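Porin (PDB 3PRN) forms channels in the outer membrane as a homotrimer, letting small hydrophilic solutes up to about 0.6 kDa diffuse through passively. Local coordinates at residues 84-88 against 89-93; 230-234 against 235-239; 242-246 against 247-251. The protein carries 1 engineered substitution. One frame throughout, in Å; residues are numbered along the deposited sequence.

Contact 1. Residues 84-88 against 89-93; sequences NVDTA and FDSVA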
loop_
_atom_site.group_PDB
_atom_site.type_symbol
_atom_site.label_atom_id
_atom_site.label_comp_id
_atom_site.label_asym_id
_atom_site.label_seq_id
_atom_site.Cartn_x
_atom_site.Cartn_y
_atom_site.Cartn_z
ATOM N N ASN A 84 9.671 -1.551 -14.456
ATOM C CA ASN A 84 9.128 -0.180 -14.725
ATOM C C ASN A 84 10.295 0.785 -14.671
ATOM O O ASN A 84 10.599 1.386 -13.629
ATOM C CB ASN A 84 8.086 0.101 -13.613
ATOM C CG ASN A 84 7.360 1.416 -13.714
ATOM O OD1 ASN A 84 7.478 2.181 -14.700
ATOM N ND2 ASN A 84 6.570 1.718 -12.660
ATOM N N VAL A 85 11.062 0.964 -15.733
ATOM C CA VAL A 85 12.258 1.733 -15.821
ATOM C C VAL A 85 12.075 3.217 -16.158
ATOM O O VAL A 85 11.017 3.584 -16.685
ATOM C CB VAL A 85 13.239 1.117 -16.874
ATOM C CG1 VAL A 85 13.497 -0.393 -16.550
ATOM C CG2 VAL A 85 12.706 1.158 -18.324
ATOM N N ASP A 86 13.086 3.979 -15.802
ATOM C CA ASP A 86 13.277 5.332 -16.274
ATOM C C ASP A 86 13.836 5.241 -17.701
ATOM O O ASP A 86 14.779 4.483 -17.969
ATOM C CB ASP A 86 14.289 6.123 -15.398
ATOM C CG ASP A 86 13.611 6.470 -14.081
ATOM O OD1 ASP A 86 12.618 7.294 -14.081
ATOM O OD2 ASP A 86 14.002 5.913 -12.993
ATOM N N THR A 87 13.251 6.005 -18.601
ATOM C CA THR A 87 13.647 5.977 -20.021
ATOM C C THR A 87 14.592 7.128 -20.380
ATOM O O THR A 87 14.729 8.147 -19.696
ATOM C CB THR A 87 12.416 6.095 -20.917
ATOM O OG1 THR A 87 11.731 7.306 -20.636
ATOM C CG2 THR A 87 11.426 4.944 -20.724
ATOM N N ALA A 88 15.313 6.899 -21.483
ATOM C CA ALA A 88 16.311 7.900 -21.874
ATOM C C ALA A 88 15.767 9.284 -22.144
ATOM O O ALA A 88 16.274 10.291 -21.604
ATOM C CB ALA A 88 17.094 7.350 -23.070
ATOM N N PHE A 89 14.661 9.399 -22.875
ATOM C CA PHE A 89 14.149 10.735 -23.217
ATOM C C PHE A 89 13.644 11.463 -21.970
ATOM O O PHE A 89 13.645 12.701 -21.909
ATOM C CB PHE A 89 13.014 10.562 -24.239
ATOM C CG PHE A 89 12.681 11.798 -25.039
ATOM C CD1 PHE A 89 13.489 12.142 -26.145
ATOM C CD2 PHE A 89 11.602 12.594 -24.722
ATOM C CE1 PHE A 89 13.181 13.286 -26.908
ATOM C CE2 PHE A 89 11.293 13.754 -25.455
ATOM C CZ PHE A 89 12.101 14.080 -26.550
ATOM N N ASP A 90 13.213 10.686 -20.971
ATOM C CA ASP A 90 12.694 11.284 -19.746
ATOM C C ASP A 90 13.819 11.538 -18.763
ATOM O O ASP A 90 13.596 12.347 -17.864
ATOM C CB ASP A 90 11.615 10.365 -19.140
ATOM C CG ASP A 90 10.809 11.003 -17.987
ATOM O OD1 ASP A 90 10.173 12.030 -18.164
ATOM O OD2 ASP A 90 10.800 10.442 -16.865
ATOM N N SER A 91 14.982 10.886 -18.894
ATOM C CA SER A 91 15.998 11.104 -17.863
ATOM C C SER A 91 17.115 12.082 -18.192
ATOM O O SER A 91 17.787 12.505 -17.261
ATOM C CB SER A 91 16.679 9.727 -17.595
ATOM O OG SER A 91 15.662 8.820 -17.153
ATOM N N VAL A 92 17.345 12.453 -19.446
ATOM C CA VAL A 92 18.400 13.366 -19.798
ATOM C C VAL A 92 18.238 14.702 -19.069
ATOM O O VAL A 92 17.125 15.106 -18.710
ATOM C CB VAL A 92 18.406 13.920 -21.250
ATOM C CG1 VAL A 92 19.460 13.257 -22.139
ATOM C CG2 VAL A 92 17.070 13.727 -21.970
ATOM N N ALA A 93 19.352 15.388 -18.898
ATOM C CA ALA A 93 19.356 16.718 -18.274
ATOM C C ALA A 93 18.774 17.760 -19.287
ATOM O O ALA A 93 18.649 17.486 -20.480
ATOM C CB ALA A 93 20.784 17.123 -17.902
HETATM O O HOH W 1 11.497 7.814 -16.652
#
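S91 folds its hydroxyl back onto the main chain of T87, OG donating to T87 O over 2.8 Å. With chi1 at -60°, OG lies beside its own backbone N, so that S91 OG and S91 N both face T87 O; OG approaches from above the carbonyl plane, 37° out of it, while the backbone hydrogen bonds from D90 N and S91 N to T87 O are weak. T87 holds the N-cap position. Its OG1 rests obliquely against D90 CB at 3.4 Å and spends its hydrogen bond on F115 O instead. One residue on, A88 O takes V92 N nearly head-on at 3.2 Å and S91 N from above its plane, closing the short helix. A water spans the carboxylates of D86 and D90, whose nearest oxygens, D86 OD1 and D90 OD2, stand 4.6 Å apart; it donates to both and accepts from T87 N, which probably eases their repulsion. Replacing S91 by an alanine removes the hydroxyl and is likely to leave T87 O relying on two weak backbone hydrogen bonds. D90 OD1 reaches Y96 OH, and the F89 ring turns away to meet F114 edge-to-face. The turn of helix 88-91 thus lies in the long loop after strand 78-83, with T87, A88 and V92 against strand 163-171, T87, A88 and S91 against strand 142-150, and F89 and V92 against strand 175-183.

Contact 2. Residues 230-234 against 235-239; sequences YAFGA and TTVRA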
loop_
_atom_site.group_PDB
_atom_site.type_symbol
_atom_site.label_atom_id
_atom_site.label_comp_id
_atom_site.label_asym_id
_atom_site.label_seq_id
_atom_site.Cartn_x
_atom_site.Cartn_y
_atom_site.Cartn_z
ATOM N N TYR A 230 16.843 33.097 -12.371
ATOM C CA TYR A 230 17.795 33.897 -11.611
ATOM C C TYR A 230 17.485 33.852 -10.122
ATOM O O TYR A 230 16.340 34.079 -9.740
ATOM C CB TYR A 230 17.656 35.326 -12.182
ATOM C CG TYR A 230 18.851 36.175 -11.821
ATOM C CD1 TYR A 230 20.015 36.108 -12.582
ATOM C CD2 TYR A 230 18.800 37.022 -10.717
ATOM C CE1 TYR A 230 21.119 36.880 -12.255
ATOM C CE2 TYR A 230 19.908 37.798 -10.380
ATOM C CZ TYR A 230 21.050 37.719 -11.153
ATOM O OH TYR A 230 22.149 38.501 -10.824
ATOM N N ALA A 231 18.517 33.582 -9.321
ATOM C CA ALA A 231 18.352 33.486 -7.871
ATOM C C ALA A 231 18.865 34.716 -7.132
ATOM O O ALA A 231 19.998 35.142 -7.350
ATOM C CB ALA A 231 19.120 32.247 -7.401
ATOM N N PHE A 232 18.040 35.290 -6.309
ATOM C CA PHE A 232 18.285 36.429 -5.461
ATOM C C PHE A 232 18.178 35.928 -3.997
ATOM O O PHE A 232 17.097 36.074 -3.394
ATOM C CB PHE A 232 17.163 37.457 -5.582
ATOM C CG PHE A 232 16.921 38.063 -6.912
ATOM C CD1 PHE A 232 17.841 38.987 -7.439
ATOM C CD2 PHE A 232 15.767 37.779 -7.635
ATOM C CE1 PHE A 232 17.616 39.596 -8.665
ATOM C CE2 PHE A 232 15.556 38.375 -8.873
ATOM C CZ PHE A 232 16.479 39.287 -9.388
ATOM N N GLY A 233 19.245 35.346 -3.462
ATOM C CA GLY A 233 19.111 34.875 -2.055
ATOM C C GLY A 233 18.186 33.660 -1.986
ATOM O O GLY A 233 18.546 32.654 -2.631
ATOM N N ALA A 234 17.075 33.698 -1.257
ATOM C CA ALA A 234 16.222 32.495 -1.198
ATOM C C ALA A 234 15.176 32.440 -2.316
ATOM O O ALA A 234 14.371 31.501 -2.429
ATOM C CB ALA A 234 15.481 32.451 0.149
ATOM N N THR A 235 15.074 33.533 -3.079
ATOM C CA THR A 235 14.058 33.635 -4.121
ATOM C C THR A 235 14.595 33.340 -5.511
ATOM O O THR A 235 15.663 33.855 -5.870
ATOM C CB THR A 235 13.490 35.063 -4.111
ATOM O OG1 THR A 235 12.908 35.328 -2.830
ATOM C CG2 THR A 235 12.432 35.241 -5.194
ATOM N N THR A 236 13.898 32.528 -6.291
ATOM C CA THR A 236 14.322 32.237 -7.648
ATOM C C THR A 236 13.211 32.745 -8.592
ATOM O O THR A 236 12.022 32.549 -8.368
ATOM C CB THR A 236 14.620 30.781 -7.931
ATOM O OG1 THR A 236 15.639 30.322 -7.071
ATOM C CG2 THR A 236 15.024 30.489 -9.376
ATOM N N VAL A 237 13.627 33.417 -9.661
ATOM C CA VAL A 237 12.608 33.903 -10.621
ATOM C C VAL A 237 12.825 33.123 -11.893
ATOM O O VAL A 237 13.962 32.884 -12.290
ATOM C CB VAL A 237 12.643 35.421 -10.708
ATOM C CG1 VAL A 237 13.815 35.946 -11.497
ATOM C CG2 VAL A 237 11.299 35.912 -11.259
ATOM N N ARG A 238 11.750 32.633 -12.543
ATOM C CA ARG A 238 11.875 31.835 -13.760
ATOM C C ARG A 238 10.988 32.358 -14.893
ATOM O O ARG A 238 9.914 32.895 -14.628
ATOM C CB ARG A 238 11.280 30.405 -13.448
ATOM C CG ARG A 238 12.082 29.676 -12.385
ATOM C CD ARG A 238 11.473 28.307 -12.070
ATOM N NE ARG A 238 12.191 27.660 -10.989
ATOM C CZ ARG A 238 13.356 27.033 -11.120
ATOM N NH1 ARG A 238 13.956 26.941 -12.290
ATOM N NH2 ARG A 238 13.939 26.471 -10.066
ATOM N N ALA A 239 11.415 32.130 -16.128
ATOM C CA ALA A 239 10.614 32.539 -17.281
ATOM C C ALA A 239 10.895 31.629 -18.458
ATOM O O ALA A 239 11.951 31.023 -18.532
ATOM C CB ALA A 239 10.966 33.985 -17.691
HETATM O O HOH W 2 15.106 36.348 -1.144
HETATM O O HOH W 3 14.593 29.782 -4.424
#
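Y230 and V237 face each other as an antiparallel hydrogen-bonded pair, with V237 N reaching Y230 O at 2.8 Å and Y230 N returning to V237 O at 2.9 Å, the latter in the carbonyl plane. F232 and T235 form the second such pair. Here F232 N meets T235 O almost end-on at 2.8 Å, whereas T235 N reaches F232 O over a longer 3.3 Å, from well above the carbonyl plane. Between them A231 and T236 make the non-hydrogen-bonded pair, and the CA atoms of T236 and A231 make CA-H...O contacts with Y230 O and T235 O, respectively.

On the face carrying Y230, F232, T235 and V237, Y230 has CG anti to the backbone N (chi1 -162°), which goes with its ring lying beside that of F232: Y230 CD2 sits 3.4 Å above one face of the F232 ring, near its rim, while F232 CD1 lies in plane at the edge of the Y230 ring. A bound detergent molecule touches V237. Waters serve the bend, one bridging F232 O and T235 OG1, another A234 O and T236 OG1.

Farther out, strand 252-262 flanks the hairpin: its backbone pairs with A234, T236 and R238, and D258 forms a salt bridge with R238. G233, with its positive phi, and A234 are the central residues of a type II' turn from F232 to T235, the classic tight link of a two-residue beta hairpin, consistent with a short periplasmic turn of a porin barrel.

Contact 3. Residues 242-246 against 247-251; sequences SDIDR and AGADT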
loop_
_atom_site.group_PDB
_atom_site.type_symbol
_atom_site.label_atom_id
_atom_site.label_comp_id
_atom_site.label_asym_id
_atom_site.label_seq_id
_atom_site.Cartn_x
_atom_site.Cartn_y
_atom_site.Cartn_z
ATOM N N SER A 242 7.930 29.680 -25.647
ATOM C CA SER A 242 8.062 28.466 -26.481
ATOM C C SER A 242 7.174 28.657 -27.723
ATOM O O SER A 242 6.090 29.237 -27.599
ATOM C CB SER A 242 7.659 27.197 -25.703
ATOM O OG SER A 242 7.890 25.969 -26.375
ATOM N N ASP A 243 7.615 28.163 -28.834
ATOM C CA ASP A 243 6.986 28.132 -30.113
ATOM C C ASP A 243 6.944 26.721 -30.718
ATOM O O ASP A 243 7.937 25.968 -30.715
ATOM C CB ASP A 243 7.699 28.993 -31.193
ATOM C CG ASP A 243 7.451 30.458 -30.869
ATOM O OD1 ASP A 243 6.251 30.930 -30.941
ATOM O OD2 ASP A 243 8.423 31.202 -30.486
ATOM N N ILE A 244 5.795 26.388 -31.287
ATOM C CA ILE A 244 5.658 25.135 -32.009
ATOM C C ILE A 244 5.344 25.475 -33.471
ATOM O O ILE A 244 4.910 26.609 -33.748
ATOM C CB ILE A 244 4.591 24.218 -31.393
ATOM C CG1 ILE A 244 3.212 24.874 -31.293
ATOM C CG2 ILE A 244 5.056 23.823 -29.953
ATOM C CD1 ILE A 244 2.099 23.962 -30.824
ATOM N N ASP A 245 5.529 24.544 -34.369
ATOM C CA ASP A 245 5.223 24.676 -35.770
ATOM C C ASP A 245 3.735 24.553 -36.097
ATOM O O ASP A 245 3.399 24.897 -37.256
ATOM C CB ASP A 245 5.895 23.573 -36.640
ATOM C CG ASP A 245 7.328 23.919 -36.953
ATOM O OD1 ASP A 245 7.766 25.090 -36.877
ATOM O OD2 ASP A 245 8.104 22.968 -37.259
ATOM N N ARG A 246 2.866 24.032 -35.259
ATOM C CA ARG A 246 1.460 23.911 -35.650
ATOM C C ARG A 246 0.912 25.254 -36.157
ATOM O O ARG A 246 1.000 26.328 -35.574
ATOM C CB ARG A 246 0.601 23.367 -34.557
ATOM C CG ARG A 246 -0.799 22.897 -34.839
ATOM C CD ARG A 246 -1.416 22.388 -33.516
ATOM N NE ARG A 246 -1.832 23.472 -32.683
ATOM C CZ ARG A 246 -1.841 23.637 -31.356
ATOM N NH1 ARG A 246 -1.350 22.678 -30.561
ATOM N NH2 ARG A 246 -2.343 24.802 -30.866
ATOM N N ALA A 247 0.193 25.133 -37.289
ATOM C CA ALA A 247 -0.418 26.277 -37.949
ATOM C C ALA A 247 -1.342 27.022 -36.990
ATOM O O ALA A 247 -2.251 26.427 -36.397
ATOM C CB ALA A 247 -1.387 25.741 -39.075
ATOM N N GLY A 248 -1.090 28.299 -36.854
ATOM C CA GLY A 248 -1.965 29.187 -36.080
ATOM C C GLY A 248 -1.716 29.186 -34.577
ATOM O O GLY A 248 -2.411 29.923 -33.852
ATOM N N ALA A 249 -0.757 28.379 -34.109
ATOM C CA ALA A 249 -0.514 28.368 -32.647
ATOM C C ALA A 249 -0.031 29.700 -32.125
ATOM O O ALA A 249 0.707 30.431 -32.747
ATOM C CB ALA A 249 0.524 27.273 -32.361
ATOM N N ASP A 250 -0.376 30.062 -30.893
ATOM C CA ASP A 250 0.146 31.215 -30.185
ATOM C C ASP A 250 1.530 30.869 -29.618
ATOM O O ASP A 250 1.893 29.717 -29.441
ATOM C CB ASP A 250 -0.735 31.516 -28.959
ATOM C CG ASP A 250 -2.149 31.894 -29.424
ATOM O OD1 ASP A 250 -2.237 32.746 -30.341
ATOM O OD2 ASP A 250 -3.142 31.365 -28.905
ATOM N N THR A 251 2.292 31.891 -29.268
ATOM C CA THR A 251 3.542 31.680 -28.537
ATOM C C THR A 251 3.173 31.404 -27.084
ATOM O O THR A 251 2.323 32.123 -26.510
ATOM C CB THR A 251 4.407 32.971 -28.605
ATOM O OG1 THR A 251 4.796 33.089 -29.988
ATOM C CG2 THR A 251 5.708 32.828 -27.821
HETATM O O HOH W 4 3.846 28.735 -31.285
HETATM O O HOH W 5 -2.694 25.836 -33.797
#
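D243 and T251 reach each other through matching torsions: with chi1 at -72° for the aspartate and -68° for the threonine, D243 CG and T251 OG1 each stand anti to their own carbonyl carbon, and the side chains cross obliquely. They lie on the two arms of a beta-hairpin connection between strands 235-244 and 252-262, which turns through a type II beta turn from R246 to A249, the two arms nearly antiparallel. T251 OG1 donates to D243 OD1 at 2.8 Å, using the oxygen's syn lone pair, on the side of the other carboxylate oxygen. The threonine methyl lies alongside the strand, T251 CG2 being 3.6 Å from S242 O. A water accepts from I244 N at 3.1 Å and also lies near D243 OD1 and D250 O, though it has more acceptors around it than protons to give.

At the turn, A249 N donates to R246 O over 3.1 Å, and G248, with its positive phi, holds the third position. A249 CB points into the bend and meets I244 CG1 at 3.8 Å. The isoleucine, backed by F275 from a neighbouring loop, also lays CD1 over one guanidinium face of R246, 3.7 Å above the plane and towards the rim. S242, near the end of strand 235-244, is anchored by T225, V224 and Q223 of strand 223-232. R246 can fold over the turn because its chain bends at the third torsion; R246 NE then donates to a water 2.8 Å away, lying in the guanidinium plane, which in turn donates to A247 O at 2.7 Å.

In the fold
The three contacts follow one another along the chain, all in one 16-stranded antiparallel barrel. Contact 1 lies closest to the middle, its centre about 8 Å from that of the chain, in the long loop between strands 78-83 and 131-138; this loop folds inward, as does the eyelet-forming loop of other porins. Contacts 2 and 3 lie about 21 and 22 Å out, at opposite ends of strand 235-244, their centres 28 Å apart and joined through that strand. Contact 1 touches neither: its nearest atoms are about 13 Å from contact 2 and 12 Å from contact 3. The turns at either end of strand 235-244 link it to its neighbours in the wall, while the inward loop probably narrows the pore.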